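Local atomic coordinates of protein DOA1 (Saccharomyces cerevisiae, PDB entry 3ODT), a protein that probably binds ubiquitin through its WD40 beta-propeller domain and helps regulate the turnover of F-box proteins. Residues Val21-Ala26 with Ile269-Cys274; Lys157-Ser162 with Leu190-Asp195; Lys177-Ile182 with Lys208-His213; Ile262-Ile267 with Arg290-Glu295. All blocks are in the same frame, centred on the assembly; numbering follows the deposited sequence.

Contact 1: residues Val21-Ala26 with Ile269-Cys274; sequences VRDVVA and IWSVDC
Arg-22 lays its guanidinium flat on the indole of Trp-270, at the seam of the WD40 beta-propeller where the innermost strands of the first and last blades, 21-26 and 269-274, run side by side. Their directions differ by 3° and their axes approach to 5.2 Å, yet both hydrogen bonds that join them run through a side chain. The guanidinium and indole planes are inclined at 23°, and Arg-22 CZ stands 3.7 Å from the centroid of the six-membered ring, a cation-pi geometry. The bend at chi2 (-67°) sets CD over the five-membered ring as a CH-pi contact, and a second bend at chi3 lays the guanidinium over the six-membered ring. Trp-270 is fixed in turn by NE1, bonded to Asp-20, a ligand of the calcium ion, and it stacks on Tyr-229. Trp-270 and Ser-271 together face Gly-283 in a classic beta bulge. From the bulge Ser-271 OG donates to the anti lone pair of Asp-23 OD1, 2.7 Å away, while Asp-23 OD2 accepts from the backbone N of Val-65. Farther along, Asp-273 divides its carboxylate: OD1 pairs with Lys-232 in a salt bridge, and OD2 accepts an almost straight bond from Ala-26 N at 2.9 Å. Val-21 O, buried with no hydrogen-bonding partner in the model, meets the indole edge at Trp-270 CD1, 3.2 Å away.

Contact 2: residues Lys157-Ser162 with Leu190-Asp195; sequences KFLTAS and LAVVDD
Thr-160 OG1 is gripped by His-141 NE2 and Trp-170 NE1, with a weak third bond to Lys-168 O, while the backbone carbonyl carbon of the same threonine lies 3.6 Å from Leu-190 CD1. The Thr-160 side chain points away from Leu-190, on the face that packs against strand 125-130 of the preceding blade; the opposite face receives the leucine. With chi1 -58° and chi2 167°, Leu-190 aims CD1 at the backbone, 3.5 Å from Leu-159 O. The rest of the contact is apolar. Ala-161 CB abuts Leu-190 CG at 3.7 Å, and Leu-159 CG comes within 3.8 Å of Leu-190 CD1, the two leucine side chains meeting at a slant. The grouping of threonine, histidine and tryptophan is the hydrogen-bond network characteristic of WD repeats, and the leucine comes from the innermost strand of the next propeller blade. Strand axes 8.3 Å apart and crossing at 150° are the evidence for packing between sheets, since antiparallel neighbours within one sheet lie much closer. Leu-190 N reaches back across the same interface to Asp-147 OD2, on the innermost strand of the blade that holds 157-162. Two residues on from Leu-190, Val-192 CG2 only grazes Leu-159 CD2, 4.5 Å away.

Contact 3: residues Lys177-Ile182 with Lys208-His213; sequences KTFSGI and KLVDMH
The backbones of 177-182 and 208-213 run past each other in opposite senses, Ile-182 facing Lys-208 with CA atoms 7.5 Å apart and Lys-177 facing His-213 at 8.9 Å, too far for strand pairing. They belong to adjacent blades of the beta-propeller: 177-179 ends the outermost strand of one blade, 180-182 begins the link to the next, and 208-211 is that next blade's third strand. Lys-208, stretched out along its whole aliphatic chain, runs antiparallel to the Ile-182 side chain and brings NZ to Ile-182 O, a 2.8 Å hydrogen bond that meets the carbonyl almost head-on (C=O...N 167°). On the way CD passes 3.9 Å from Ile-182 CG2. Replacing this lysine by an alanine would probably leave Ile-182 O without this donor and take away part of the packing on Ile-182 CG2. The methyl ends of Ile-182 and Val-210 meet, CG2 to CG2 at 3.8 Å. Phe-179 turns its ring toward Val-210 and Met-212, and is also set edge-to-face with Phe-198. Met-212, present as selenomethionine in two conformers, comes in nearly perpendicular to it; the oblique approach of SE to the ring, a Met-aromatic contact, is therefore less certain than the backbone contact. There Met-212 O lies at the ring edge, in its plane, 3.3 Å from Phe-179 CZ.

Contact 4: residues Ile262-Ile267 with Arg290-Glu295; sequences ITLPAI and RIFSQE
Arg-290 and Leu-264 lie against each other with their side chains running antiparallel, and the arginine can be followed outward from the third strand of the last propeller blade toward the outermost strand of the preceding blade and the link that follows it. CB points at segment 262-267, and CG is set anti to the carbonyl carbon (chi1 -67°), starting a chain that stays straight as far as NE. CD is the first atom to touch across the contact, 3.9 Å from Leu-264 CD2. NE follows at 3.8 Å from the same methyl. At chi4 (83°) the guanidinium turns roughly square to the chain, which presents a face to Leu-264 CD2, 3.8 Å above the plane and near the edge of the group rather than its middle. NH1 comes near Leu-264 CD1, while NH2 lies 3.7 Å from Pro-265 CD, the proline being the centre of an inverse gamma turn. NH2 also forms a salt bridge with Asp-286, which sits between the calcium ligands Ser-285 and Asn-287. A leucine in its place would probably leave Asp-286 without its cationic mate and remove the flat surface that covers Leu-264. Two residues on, Phe-292 completes the apolar side: Ile-262 CD1 stands over its face, 4.3 Å from the centroid, a CH-pi contact, while Leu-264 CD2 meets the ring edge at Phe-292 CZ, 3.9 Å away. Segment 262-267 thus offers carbon surfaces, so the buried guanidinium packs through its methylenes and face and probably draws its balancing charge from Asp-286 of its own blade.

How the contacts relate
All four contacts join neighbouring blades of the seven-bladed propeller, at different depths. Contact 1 is nearest the middle, about 6 Å from the chain centre to the contact centre, and is the most polar: innermost strand lies against innermost strand. Contact 2, about 12 Å out, is buried and apolar across the segments. Contacts 3 and 4 pair equivalent elements, an outermost strand with the following link against the next blade's third strand. Contact 4 is buried although about 17 Å out and adds an arginine; contact 3, at about 20 Å, is partly buried, with His-213 exposed, and adds two lysines. Contacts 2 and 3 share one blade interface and touch where Val-193 meets Leu-209. Contacts 1 and 4 meet at Ile-269 and Leu-264, sharing the last blade.

Contact 1: residues Val21-Ala26 with Ile269-Cys274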
loop_
_atom_site.group_PDB
_atom_site.type_symbol
_atom_site.label_atom_id
_atom_site.label_comp_id
_atom_site.label_asym_id
_atom_site.label_seq_id
_atom_site.Cartn_x
_atom_site.Cartn_y
_atom_site.Cartn_z
ATOM N N VAL A 21 11.033 -6.931 -1.626
ATOM C CA VAL A 21 9.592 -7.041 -1.422
ATOM C C VAL A 21 8.996 -5.643 -1.569
ATOM O O VAL A 21 9.298 -4.730 -0.811
ATOM C CB VAL A 21 9.254 -7.619 -0.050
ATOM C CG1 VAL A 21 7.746 -7.698 0.125
ATOM C CG2 VAL A 21 9.902 -8.984 0.119
ATOM N N ARG A 22 8.150 -5.466 -2.563
ATOM C CA ARG A 22 7.673 -4.146 -2.918
ATOM C C ARG A 22 6.304 -3.792 -2.351
ATOM O O ARG A 22 5.961 -2.622 -2.252
ATOM C CB ARG A 22 7.610 -4.032 -4.428
ATOM C CG ARG A 22 8.964 -4.096 -5.138
ATOM C CD ARG A 22 9.831 -2.882 -4.835
ATOM N NE ARG A 22 9.079 -1.649 -5.054
ATOM C CZ ARG A 22 9.601 -0.457 -5.272
ATOM N NH1 ARG A 22 10.911 -0.312 -5.348
ATOM N NH2 ARG A 22 8.790 0.598 -5.434
ATOM N N ASP A 23 5.537 -4.802 -1.996
ATOM C CA ASP A 23 4.203 -4.596 -1.466
ATOM C C ASP A 23 3.742 -5.827 -0.695
ATOM O O ASP A 23 4.052 -6.970 -1.063
ATOM C CB ASP A 23 3.223 -4.240 -2.581
ATOM C CG ASP A 23 2.070 -3.334 -2.091
ATOM O OD1 ASP A 23 2.088 -2.873 -0.922
ATOM O OD2 ASP A 23 1.162 -3.041 -2.898
ATOM N N VAL A 24 3.047 -5.569 0.424
ATOM C CA VAL A 24 2.500 -6.590 1.309
ATOM C C VAL A 24 1.045 -6.280 1.635
ATOM O O VAL A 24 0.637 -5.109 1.692
ATOM C CB VAL A 24 3.336 -6.711 2.613
ATOM C CG1 VAL A 24 4.783 -7.063 2.268
ATOM C CG2 VAL A 24 3.299 -5.424 3.409
ATOM N N VAL A 25 0.267 -7.323 1.912
ATOM C CA VAL A 25 -1.125 -7.156 2.262
ATOM C C VAL A 25 -1.535 -8.213 3.278
ATOM O O VAL A 25 -1.139 -9.383 3.180
ATOM C CB VAL A 25 -2.041 -7.175 0.980
ATOM C CG1 VAL A 25 -2.006 -8.532 0.259
ATOM C CG2 VAL A 25 -3.467 -6.786 1.304
ATOM N N ALA A 26 -2.360 -7.811 4.242
ATOM C CA ALA A 26 -3.023 -8.727 5.132
ATOM C C ALA A 26 -4.195 -9.393 4.411
ATOM O O ALA A 26 -5.015 -8.730 3.739
ATOM C CB ALA A 26 -3.543 -7.984 6.342
ATOM N N ILE A 269 12.604 0.550 3.057
ATOM C CA ILE A 269 11.414 -0.165 3.518
ATOM C C ILE A 269 10.247 0.258 2.607
ATOM O O ILE A 269 9.865 1.416 2.621
ATOM C CB ILE A 269 11.057 0.162 4.981
ATOM C CG1 ILE A 269 12.309 0.216 5.857
ATOM C CG2 ILE A 269 10.023 -0.884 5.494
ATOM C CD1 ILE A 269 13.172 -1.027 5.808
ATOM N N TRP A 270 9.776 -0.665 1.760
ATOM C CA TRP A 270 8.860 -0.318 0.687
ATOM C C TRP A 270 7.387 -0.254 1.059
ATOM O O TRP A 270 6.627 0.497 0.451
ATOM C CB TRP A 270 9.022 -1.281 -0.488
ATOM C CG TRP A 270 10.352 -1.220 -1.101
ATOM C CD1 TRP A 270 11.301 -2.194 -1.114
ATOM C CD2 TRP A 270 10.901 -0.101 -1.799
ATOM N NE1 TRP A 270 12.422 -1.747 -1.780
ATOM C CE2 TRP A 270 12.200 -0.464 -2.206
ATOM C CE3 TRP A 270 10.427 1.174 -2.097
ATOM C CZ2 TRP A 270 13.026 0.398 -2.910
ATOM C CZ3 TRP A 270 11.248 2.036 -2.818
ATOM C CH2 TRP A 270 12.545 1.651 -3.186
ATOM N N SER A 271 6.981 -1.119 1.980
ATOM C CA SER A 271 5.557 -1.309 2.199
ATOM C C SER A 271 5.250 -1.796 3.607
ATOM O O SER A 271 6.019 -2.555 4.218
ATOM C CB SER A 271 5.048 -2.350 1.189
ATOM O OG SER A 271 3.640 -2.547 1.320
ATOM N N VAL A 272 4.142 -1.296 4.127
ATOM C CA VAL A 272 3.524 -1.808 5.346
ATOM C C VAL A 272 2.044 -2.043 5.127
ATOM O O VAL A 272 1.402 -1.405 4.262
ATOM C CB VAL A 272 3.678 -0.832 6.534
ATOM C CG1 VAL A 272 5.134 -0.791 7.001
ATOM C CG2 VAL A 272 3.235 0.589 6.132
ATOM N N ASP A 273 1.511 -2.986 5.891
ATOM C CA ASP A 273 0.069 -3.163 5.994
ATOM C C ASP A 273 -0.222 -3.634 7.406
ATOM O O ASP A 273 0.677 -4.055 8.119
ATOM C CB ASP A 273 -0.453 -4.150 4.954
ATOM C CG ASP A 273 -1.955 -3.974 4.665
ATOM O OD1 ASP A 273 -2.404 -2.833 4.649
ATOM O OD2 ASP A 273 -2.665 -4.948 4.433
ATOM N N CYS A 274 -1.495 -3.514 7.777
ATOM C CA CYS A 274 -1.984 -3.791 9.129
ATOM C C CYS A 274 -3.017 -4.935 9.154
ATOM O O CYS A 274 -4.047 -4.882 8.474
ATOM C CB CYS A 274 -2.618 -2.518 9.731
ATOM S SG CYS A 274 -1.481 -1.061 9.823
#

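Contact 2: residues Lys157-Ser162 with Leu190-Asp195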
loop_
_atom_site.group_PDB
_atom_site.type_symbol
_atom_site.label_atom_id
_atom_site.label_comp_id
_atom_site.label_asym_id
_atom_site.label_seq_id
_atom_site.Cartn_x
_atom_site.Cartn_y
_atom_site.Cartn_z
ATOM N N LYS A 157 -16.116 8.539 -5.579
ATOM C CA LYS A 157 -15.049 9.507 -5.329
ATOM C C LYS A 157 -13.752 8.792 -5.030
ATOM O O LYS A 157 -13.731 7.830 -4.265
ATOM C CB LYS A 157 -15.428 10.433 -4.163
ATOM C CG LYS A 157 -16.455 11.467 -4.554
ATOM C CD LYS A 157 -16.802 12.410 -3.387
ATOM C CE LYS A 157 -17.634 13.583 -3.874
ATOM N NZ LYS A 157 -18.046 14.467 -2.754
ATOM N N PHE A 158 -12.690 9.266 -5.656
ATOM C CA PHE A 158 -11.391 8.624 -5.635
ATOM C C PHE A 158 -10.344 9.681 -5.357
ATOM O O PHE A 158 -10.544 10.881 -5.645
ATOM C CB PHE A 158 -11.107 7.942 -6.976
ATOM C CG PHE A 158 -12.281 7.128 -7.468
ATOM C CD1 PHE A 158 -12.645 5.990 -6.804
ATOM C CD2 PHE A 158 -13.053 7.551 -8.539
ATOM C CE1 PHE A 158 -13.735 5.254 -7.209
ATOM C CE2 PHE A 158 -14.151 6.836 -8.932
ATOM C CZ PHE A 158 -14.487 5.674 -8.273
ATOM N N LEU A 159 -9.214 9.246 -4.834
ATOM C CA LEU A 159 -8.108 10.144 -4.495
ATOM C C LEU A 159 -6.807 9.579 -5.073
ATOM O O LEU A 159 -6.538 8.393 -4.949
ATOM C CB LEU A 159 -7.983 10.257 -2.981
ATOM C CG LEU A 159 -7.212 11.456 -2.440
ATOM C CD1 LEU A 159 -7.937 12.780 -2.682
ATOM C CD2 LEU A 159 -6.962 11.251 -0.943
ATOM N N THR A 160 -6.028 10.427 -5.730
ATOM C CA THR A 160 -4.787 10.013 -6.353
ATOM C C THR A 160 -3.639 10.914 -5.902
ATOM O O THR A 160 -3.834 12.112 -5.612
ATOM C CB THR A 160 -4.917 10.082 -7.901
ATOM O OG1 THR A 160 -5.313 11.404 -8.292
ATOM C CG2 THR A 160 -5.967 9.060 -8.408
ATOM N N ALA A 161 -2.445 10.342 -5.906
ATOM C CA ALA A 161 -1.212 10.995 -5.511
ATOM C C ALA A 161 -0.201 10.834 -6.622
ATOM O O ALA A 161 -0.022 9.725 -7.160
ATOM C CB ALA A 161 -0.658 10.328 -4.275
ATOM N N SER A 162 0.514 11.906 -6.931
ATOM C CA SER A 162 1.383 11.921 -8.105
ATOM C C SER A 162 2.754 12.548 -7.928
ATOM O O SER A 162 2.986 13.419 -7.079
ATOM C CB SER A 162 0.610 12.590 -9.257
ATOM O OG SER A 162 1.365 12.789 -10.429
ATOM N N LEU A 190 -1.245 7.509 0.071
ATOM C CA LEU A 190 -2.443 8.065 0.651
ATOM C C LEU A 190 -3.108 7.078 1.599
ATOM O O LEU A 190 -3.093 5.873 1.355
ATOM C CB LEU A 190 -3.433 8.422 -0.446
ATOM C CG LEU A 190 -3.027 9.395 -1.553
ATOM C CD1 LEU A 190 -4.032 9.356 -2.687
ATOM C CD2 LEU A 190 -2.918 10.787 -0.968
ATOM N N ALA A 191 -3.751 7.585 2.638
ATOM C CA ALA A 191 -4.705 6.796 3.420
ATOM C C ALA A 191 -5.918 7.674 3.712
ATOM O O ALA A 191 -5.761 8.837 4.137
ATOM C CB ALA A 191 -4.106 6.304 4.728
ATOM N N VAL A 192 -7.094 7.190 3.333
ATOM C CA VAL A 192 -8.332 7.901 3.602
ATOM C C VAL A 192 -8.806 7.640 5.045
ATOM O O VAL A 192 -9.016 6.508 5.454
ATOM C CB VAL A 192 -9.413 7.516 2.575
ATOM C CG1 VAL A 192 -10.746 8.225 2.884
ATOM C CG2 VAL A 192 -8.895 7.789 1.159
ATOM N N VAL A 193 -8.921 8.698 5.826
ATOM C CA VAL A 193 -9.409 8.573 7.192
ATOM C C VAL A 193 -10.946 8.438 7.198
ATOM O O VAL A 193 -11.522 7.505 7.775
ATOM C CB VAL A 193 -8.965 9.773 8.016
ATOM C CG1 VAL A 193 -9.537 9.719 9.441
ATOM C CG2 VAL A 193 -7.449 9.870 8.060
ATOM N N ASP A 194 -11.596 9.343 6.489
ATOM C CA ASP A 194 -13.035 9.336 6.300
ATOM C C ASP A 194 -13.329 10.251 5.132
ATOM O O ASP A 194 -12.401 10.745 4.458
ATOM C CB ASP A 194 -13.764 9.771 7.575
ATOM C CG ASP A 194 -13.320 11.133 8.089
ATOM O OD1 ASP A 194 -12.971 12.031 7.272
ATOM O OD2 ASP A 194 -13.317 11.299 9.329
ATOM N N ASP A 195 -14.615 10.484 4.851
ATOM C CA ASP A 195 -15.000 11.254 3.661
ATOM C C ASP A 195 -14.413 12.661 3.677
ATOM O O ASP A 195 -14.340 13.319 2.645
ATOM C CB ASP A 195 -16.521 11.358 3.556
ATOM C CG ASP A 195 -17.156 10.072 3.068
ATOM O OD1 ASP A 195 -16.443 9.076 2.869
ATOM O OD2 ASP A 195 -18.386 10.055 2.893
#

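Contact 3: residues Lys177-Ile182 with Lys208-His213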
loop_
_atom_site.group_PDB
_atom_site.type_symbol
_atom_site.label_atom_id
_atom_site.label_comp_id
_atom_site.label_asym_id
_atom_site.label_seq_id
_atom_site.Cartn_x
_atom_site.Cartn_y
_atom_site.Cartn_z
ATOM N N LYS A 177 -11.296 18.346 -7.412
ATOM C CA LYS A 177 -10.411 19.191 -6.615
ATOM C C LYS A 177 -8.953 18.749 -6.698
ATOM O O LYS A 177 -8.668 17.543 -6.690
ATOM C CB LYS A 177 -10.863 19.168 -5.156
ATOM C CG LYS A 177 -10.144 20.201 -4.274
ATOM C CD LYS A 177 -10.797 20.275 -2.892
ATOM C CE LYS A 177 -10.176 21.352 -2.032
ATOM N NZ LYS A 177 -10.461 22.754 -2.469
ATOM N N THR A 178 -8.058 19.726 -6.772
ATOM C CA THR A 178 -6.620 19.481 -6.739
ATOM C C THR A 178 -6.024 20.120 -5.505
ATOM O O THR A 178 -6.345 21.263 -5.165
ATOM C CB THR A 178 -5.933 20.010 -8.012
ATOM O OG1 THR A 178 -6.453 19.313 -9.145
ATOM C CG2 THR A 178 -4.460 19.767 -7.960
ATOM N N PHE A 179 -5.207 19.339 -4.802
ATOM C CA PHE A 179 -4.469 19.796 -3.628
ATOM C C PHE A 179 -2.996 19.948 -4.033
ATOM O O PHE A 179 -2.228 18.976 -4.071
ATOM C CB PHE A 179 -4.603 18.781 -2.480
ATOM C CG PHE A 179 -6.032 18.429 -2.125
ATOM C CD1 PHE A 179 -6.700 19.099 -1.106
ATOM C CD2 PHE A 179 -6.689 17.399 -2.782
ATOM C CE1 PHE A 179 -7.993 18.780 -0.781
ATOM C CE2 PHE A 179 -7.986 17.083 -2.489
ATOM C CZ PHE A 179 -8.644 17.759 -1.475
ATOM N N SER A 180 -2.600 21.178 -4.341
ATOM C CA SER A 180 -1.252 21.462 -4.851
ATOM C C SER A 180 -0.367 22.059 -3.771
ATOM O O SER A 180 0.839 22.241 -3.982
ATOM C CB SER A 180 -1.304 22.419 -6.026
ATOM O OG SER A 180 -1.730 23.691 -5.582
ATOM N N GLY A 181 -0.959 22.346 -2.617
ATOM C CA GLY A 181 -0.216 22.959 -1.518
ATOM C C GLY A 181 0.173 22.061 -0.349
ATOM O O GLY A 181 0.548 22.565 0.720
ATOM N N ILE A 182 0.100 20.750 -0.542
ATOM C CA ILE A 182 0.355 19.809 0.552
ATOM C C ILE A 182 1.828 19.412 0.595
ATOM O O ILE A 182 2.446 19.441 1.660
ATOM C CB ILE A 182 -0.524 18.557 0.424
ATOM C CG1 ILE A 182 -1.975 18.989 0.221
ATOM C CG2 ILE A 182 -0.377 17.674 1.670
ATOM C CD1 ILE A 182 -2.531 19.837 1.337
ATOM N N LYS A 208 1.270 14.166 6.132
ATOM C CA LYS A 208 0.354 15.242 6.483
ATOM C C LYS A 208 -1.110 14.769 6.515
ATOM O O LYS A 208 -1.551 13.989 5.655
ATOM C CB LYS A 208 0.505 16.408 5.500
ATOM C CG LYS A 208 1.884 16.990 5.498
ATOM C CD LYS A 208 1.994 18.310 4.739
ATOM C CE LYS A 208 3.432 18.719 4.595
ATOM N NZ LYS A 208 3.591 20.102 4.082
ATOM N N LEU A 209 -1.851 15.270 7.503
ATOM C CA LEU A 209 -3.291 15.085 7.617
ATOM C C LEU A 209 -3.951 16.309 6.996
ATOM O O LEU A 209 -3.602 17.444 7.332
ATOM C CB LEU A 209 -3.660 14.971 9.097
ATOM C CG LEU A 209 -5.152 14.928 9.387
ATOM C CD1 LEU A 209 -5.796 13.661 8.834
ATOM C CD2 LEU A 209 -5.356 15.014 10.868
ATOM N N VAL A 210 -4.864 16.082 6.065
ATOM C CA VAL A 210 -5.443 17.129 5.247
ATOM C C VAL A 210 -6.978 17.088 5.290
ATOM O O VAL A 210 -7.603 16.025 5.221
ATOM C CB VAL A 210 -4.973 16.952 3.766
ATOM C CG1 VAL A 210 -5.491 18.086 2.886
ATOM C CG2 VAL A 210 -3.433 16.894 3.699
ATOM N N ASP A 211 -7.567 18.269 5.390
ATOM C CA ASP A 211 -9.011 18.454 5.298
ATOM C C ASP A 211 -9.419 18.393 3.818
ATOM O O ASP A 211 -8.962 19.164 2.995
ATOM C CB ASP A 211 -9.384 19.796 5.939
ATOM C CG ASP A 211 -10.869 20.038 5.996
ATOM O OD1 ASP A 211 -11.564 19.895 4.974
ATOM O OD2 ASP A 211 -11.353 20.411 7.075
HETATM N N MSE A 212 -10.243 17.431 3.465
HETATM C CA MSE A 212 -10.562 17.263 2.070
HETATM C C MSE A 212 -11.384 18.391 1.485
HETATM O O MSE A 212 -11.318 18.650 0.284
HETATM C CB MSE A 212 -11.349 16.003 1.865
HETATM C CG MSE A 212 -11.467 15.769 0.420
HETATM SE SE MSE A 212 -10.474 14.375 0.043
HETATM C CE MSE A 212 -11.816 13.331 0.275
ATOM N N HIS A 213 -12.178 19.039 2.318
ATOM C CA HIS A 213 -13.018 20.124 1.828
ATOM C C HIS A 213 -12.242 21.437 1.672
ATOM O O HIS A 213 -12.380 22.128 0.671
ATOM C CB HIS A 213 -14.218 20.326 2.755
ATOM C CG HIS A 213 -15.038 21.522 2.414
ATOM N ND1 HIS A 213 -15.820 21.589 1.278
ATOM C CD2 HIS A 213 -15.190 22.706 3.046
ATOM C CE1 HIS A 213 -16.422 22.763 1.233
ATOM N NE2 HIS A 213 -16.053 23.461 2.292
#

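Contact 4: residues Ile262-Ile267 with Arg290-Glu295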
loop_
_atom_site.group_PDB
_atom_site.type_symbol
_atom_site.label_atom_id
_atom_site.label_comp_id
_atom_site.label_asym_id
_atom_site.label_seq_id
_atom_site.Cartn_x
_atom_site.Cartn_y
_atom_site.Cartn_z
ATOM N N ILE A 262 11.130 1.902 14.423
ATOM C CA ILE A 262 11.738 0.593 14.214
ATOM C C ILE A 262 12.721 0.703 13.051
ATOM O O ILE A 262 12.362 1.089 11.929
ATOM C CB ILE A 262 10.680 -0.470 13.849
ATOM C CG1 ILE A 262 9.672 -0.663 14.982
ATOM C CG2 ILE A 262 11.322 -1.812 13.553
ATOM C CD1 ILE A 262 8.433 -1.405 14.584
ATOM N N THR A 263 13.979 0.436 13.332
ATOM C CA THR A 263 15.026 0.548 12.348
ATOM C C THR A 263 15.426 -0.846 11.917
ATOM O O THR A 263 15.696 -1.701 12.741
ATOM C CB THR A 263 16.227 1.291 12.898
ATOM O OG1 THR A 263 15.822 2.600 13.310
ATOM C CG2 THR A 263 17.304 1.411 11.827
ATOM N N LEU A 264 15.410 -1.069 10.613
ATOM C CA LEU A 264 15.720 -2.372 10.034
ATOM C C LEU A 264 16.977 -2.344 9.174
ATOM O O LEU A 264 17.306 -1.303 8.613
ATOM C CB LEU A 264 14.549 -2.805 9.159
ATOM C CG LEU A 264 13.224 -3.009 9.918
ATOM C CD1 LEU A 264 12.120 -3.326 8.959
ATOM C CD2 LEU A 264 13.322 -4.126 10.926
ATOM N N PRO A 265 17.661 -3.506 9.054
ATOM C CA PRO A 265 18.915 -3.588 8.289
ATOM C C PRO A 265 18.631 -3.785 6.794
ATOM O O PRO A 265 19.067 -4.771 6.179
ATOM C CB PRO A 265 19.626 -4.811 8.901
ATOM C CG PRO A 265 18.477 -5.719 9.315
ATOM C CD PRO A 265 17.363 -4.772 9.761
ATOM N N ALA A 266 17.910 -2.831 6.224
ATOM C CA ALA A 266 17.577 -2.827 4.816
ATOM C C ALA A 266 17.652 -1.409 4.315
ATOM O O ALA A 266 17.219 -0.489 4.993
ATOM C CB ALA A 266 16.169 -3.367 4.636
ATOM N N ILE A 267 18.180 -1.194 3.116
ATOM C CA ILE A 267 18.392 0.169 2.648
ATOM C C ILE A 267 17.067 0.912 2.402
ATOM O O ILE A 267 17.046 2.141 2.499
ATOM C CB ILE A 267 19.293 0.269 1.393
ATOM C CG1 ILE A 267 18.677 -0.464 0.200
ATOM C CG2 ILE A 267 20.738 -0.192 1.727
ATOM C CD1 ILE A 267 19.505 -0.338 -1.060
ATOM N N ARG A 290 8.457 -9.033 7.214
ATOM C CA ARG A 290 8.469 -9.168 8.677
ATOM C C ARG A 290 7.087 -8.868 9.236
ATOM O O ARG A 290 6.310 -8.140 8.632
ATOM C CB ARG A 290 9.489 -8.212 9.301
ATOM C CG ARG A 290 10.952 -8.518 8.997
ATOM C CD ARG A 290 11.779 -7.409 9.602
ATOM N NE ARG A 290 13.217 -7.630 9.506
ATOM C CZ ARG A 290 13.969 -7.350 8.441
ATOM N NH1 ARG A 290 13.420 -6.900 7.314
ATOM N NH2 ARG A 290 15.282 -7.533 8.498
ATOM N N ILE A 291 6.762 -9.496 10.362
ATOM C CA ILE A 291 5.539 -9.201 11.085
ATOM C C ILE A 291 5.951 -8.733 12.462
ATOM O O ILE A 291 6.821 -9.351 13.085
ATOM C CB ILE A 291 4.644 -10.425 11.175
ATOM C CG1 ILE A 291 4.261 -10.873 9.759
ATOM C CG2 ILE A 291 3.421 -10.127 11.984
ATOM C CD1 ILE A 291 3.501 -12.104 9.751
ATOM N N PHE A 292 5.405 -7.603 12.877
ATOM C CA PHE A 292 5.610 -7.059 14.221
ATOM C C PHE A 292 4.298 -7.084 14.999
ATOM O O PHE A 292 3.244 -6.922 14.410
ATOM C CB PHE A 292 6.115 -5.608 14.118
ATOM C CG PHE A 292 7.526 -5.511 13.644
ATOM C CD1 PHE A 292 7.813 -5.554 12.293
ATOM C CD2 PHE A 292 8.562 -5.394 14.546
ATOM C CE1 PHE A 292 9.121 -5.494 11.851
ATOM C CE2 PHE A 292 9.875 -5.347 14.105
ATOM C CZ PHE A 292 10.152 -5.402 12.767
ATOM N N SER A 293 4.385 -7.253 16.320
ATOM C CA SER A 293 3.220 -7.318 17.168
ATOM C C SER A 293 3.449 -6.616 18.491
ATOM O O SER A 293 4.567 -6.583 19.006
ATOM C CB SER A 293 2.854 -8.777 17.423
ATOM O OG SER A 293 1.626 -8.880 18.122
ATOM N N GLN A 294 2.372 -6.060 19.034
ATOM C CA GLN A 294 2.376 -5.548 20.397
ATOM C C GLN A 294 2.131 -6.668 21.405
ATOM O O GLN A 294 2.327 -6.470 22.610
ATOM C CB GLN A 294 1.308 -4.471 20.549
ATOM C CG GLN A 294 1.653 -3.191 19.841
ATOM C CD GLN A 294 0.606 -2.146 20.043
ATOM O OE1 GLN A 294 -0.552 -2.354 19.677
ATOM N NE2 GLN A 294 0.984 -1.009 20.655
ATOM N N GLU A 295 1.742 -7.838 20.909
ATOM C CA GLU A 295 1.365 -8.934 21.786
ATOM C C GLU A 295 2.541 -9.823 22.052
ATOM O O GLU A 295 3.054 -10.473 21.158
ATOM C CB GLU A 295 0.251 -9.756 21.181
ATOM C CG GLU A 295 -1.070 -9.041 21.164
ATOM C CD GLU A 295 -1.588 -8.714 22.555
ATOM O OE1 GLU A 295 -1.410 -9.533 23.501
ATOM O OE2 GLU A 295 -2.175 -7.620 22.701
#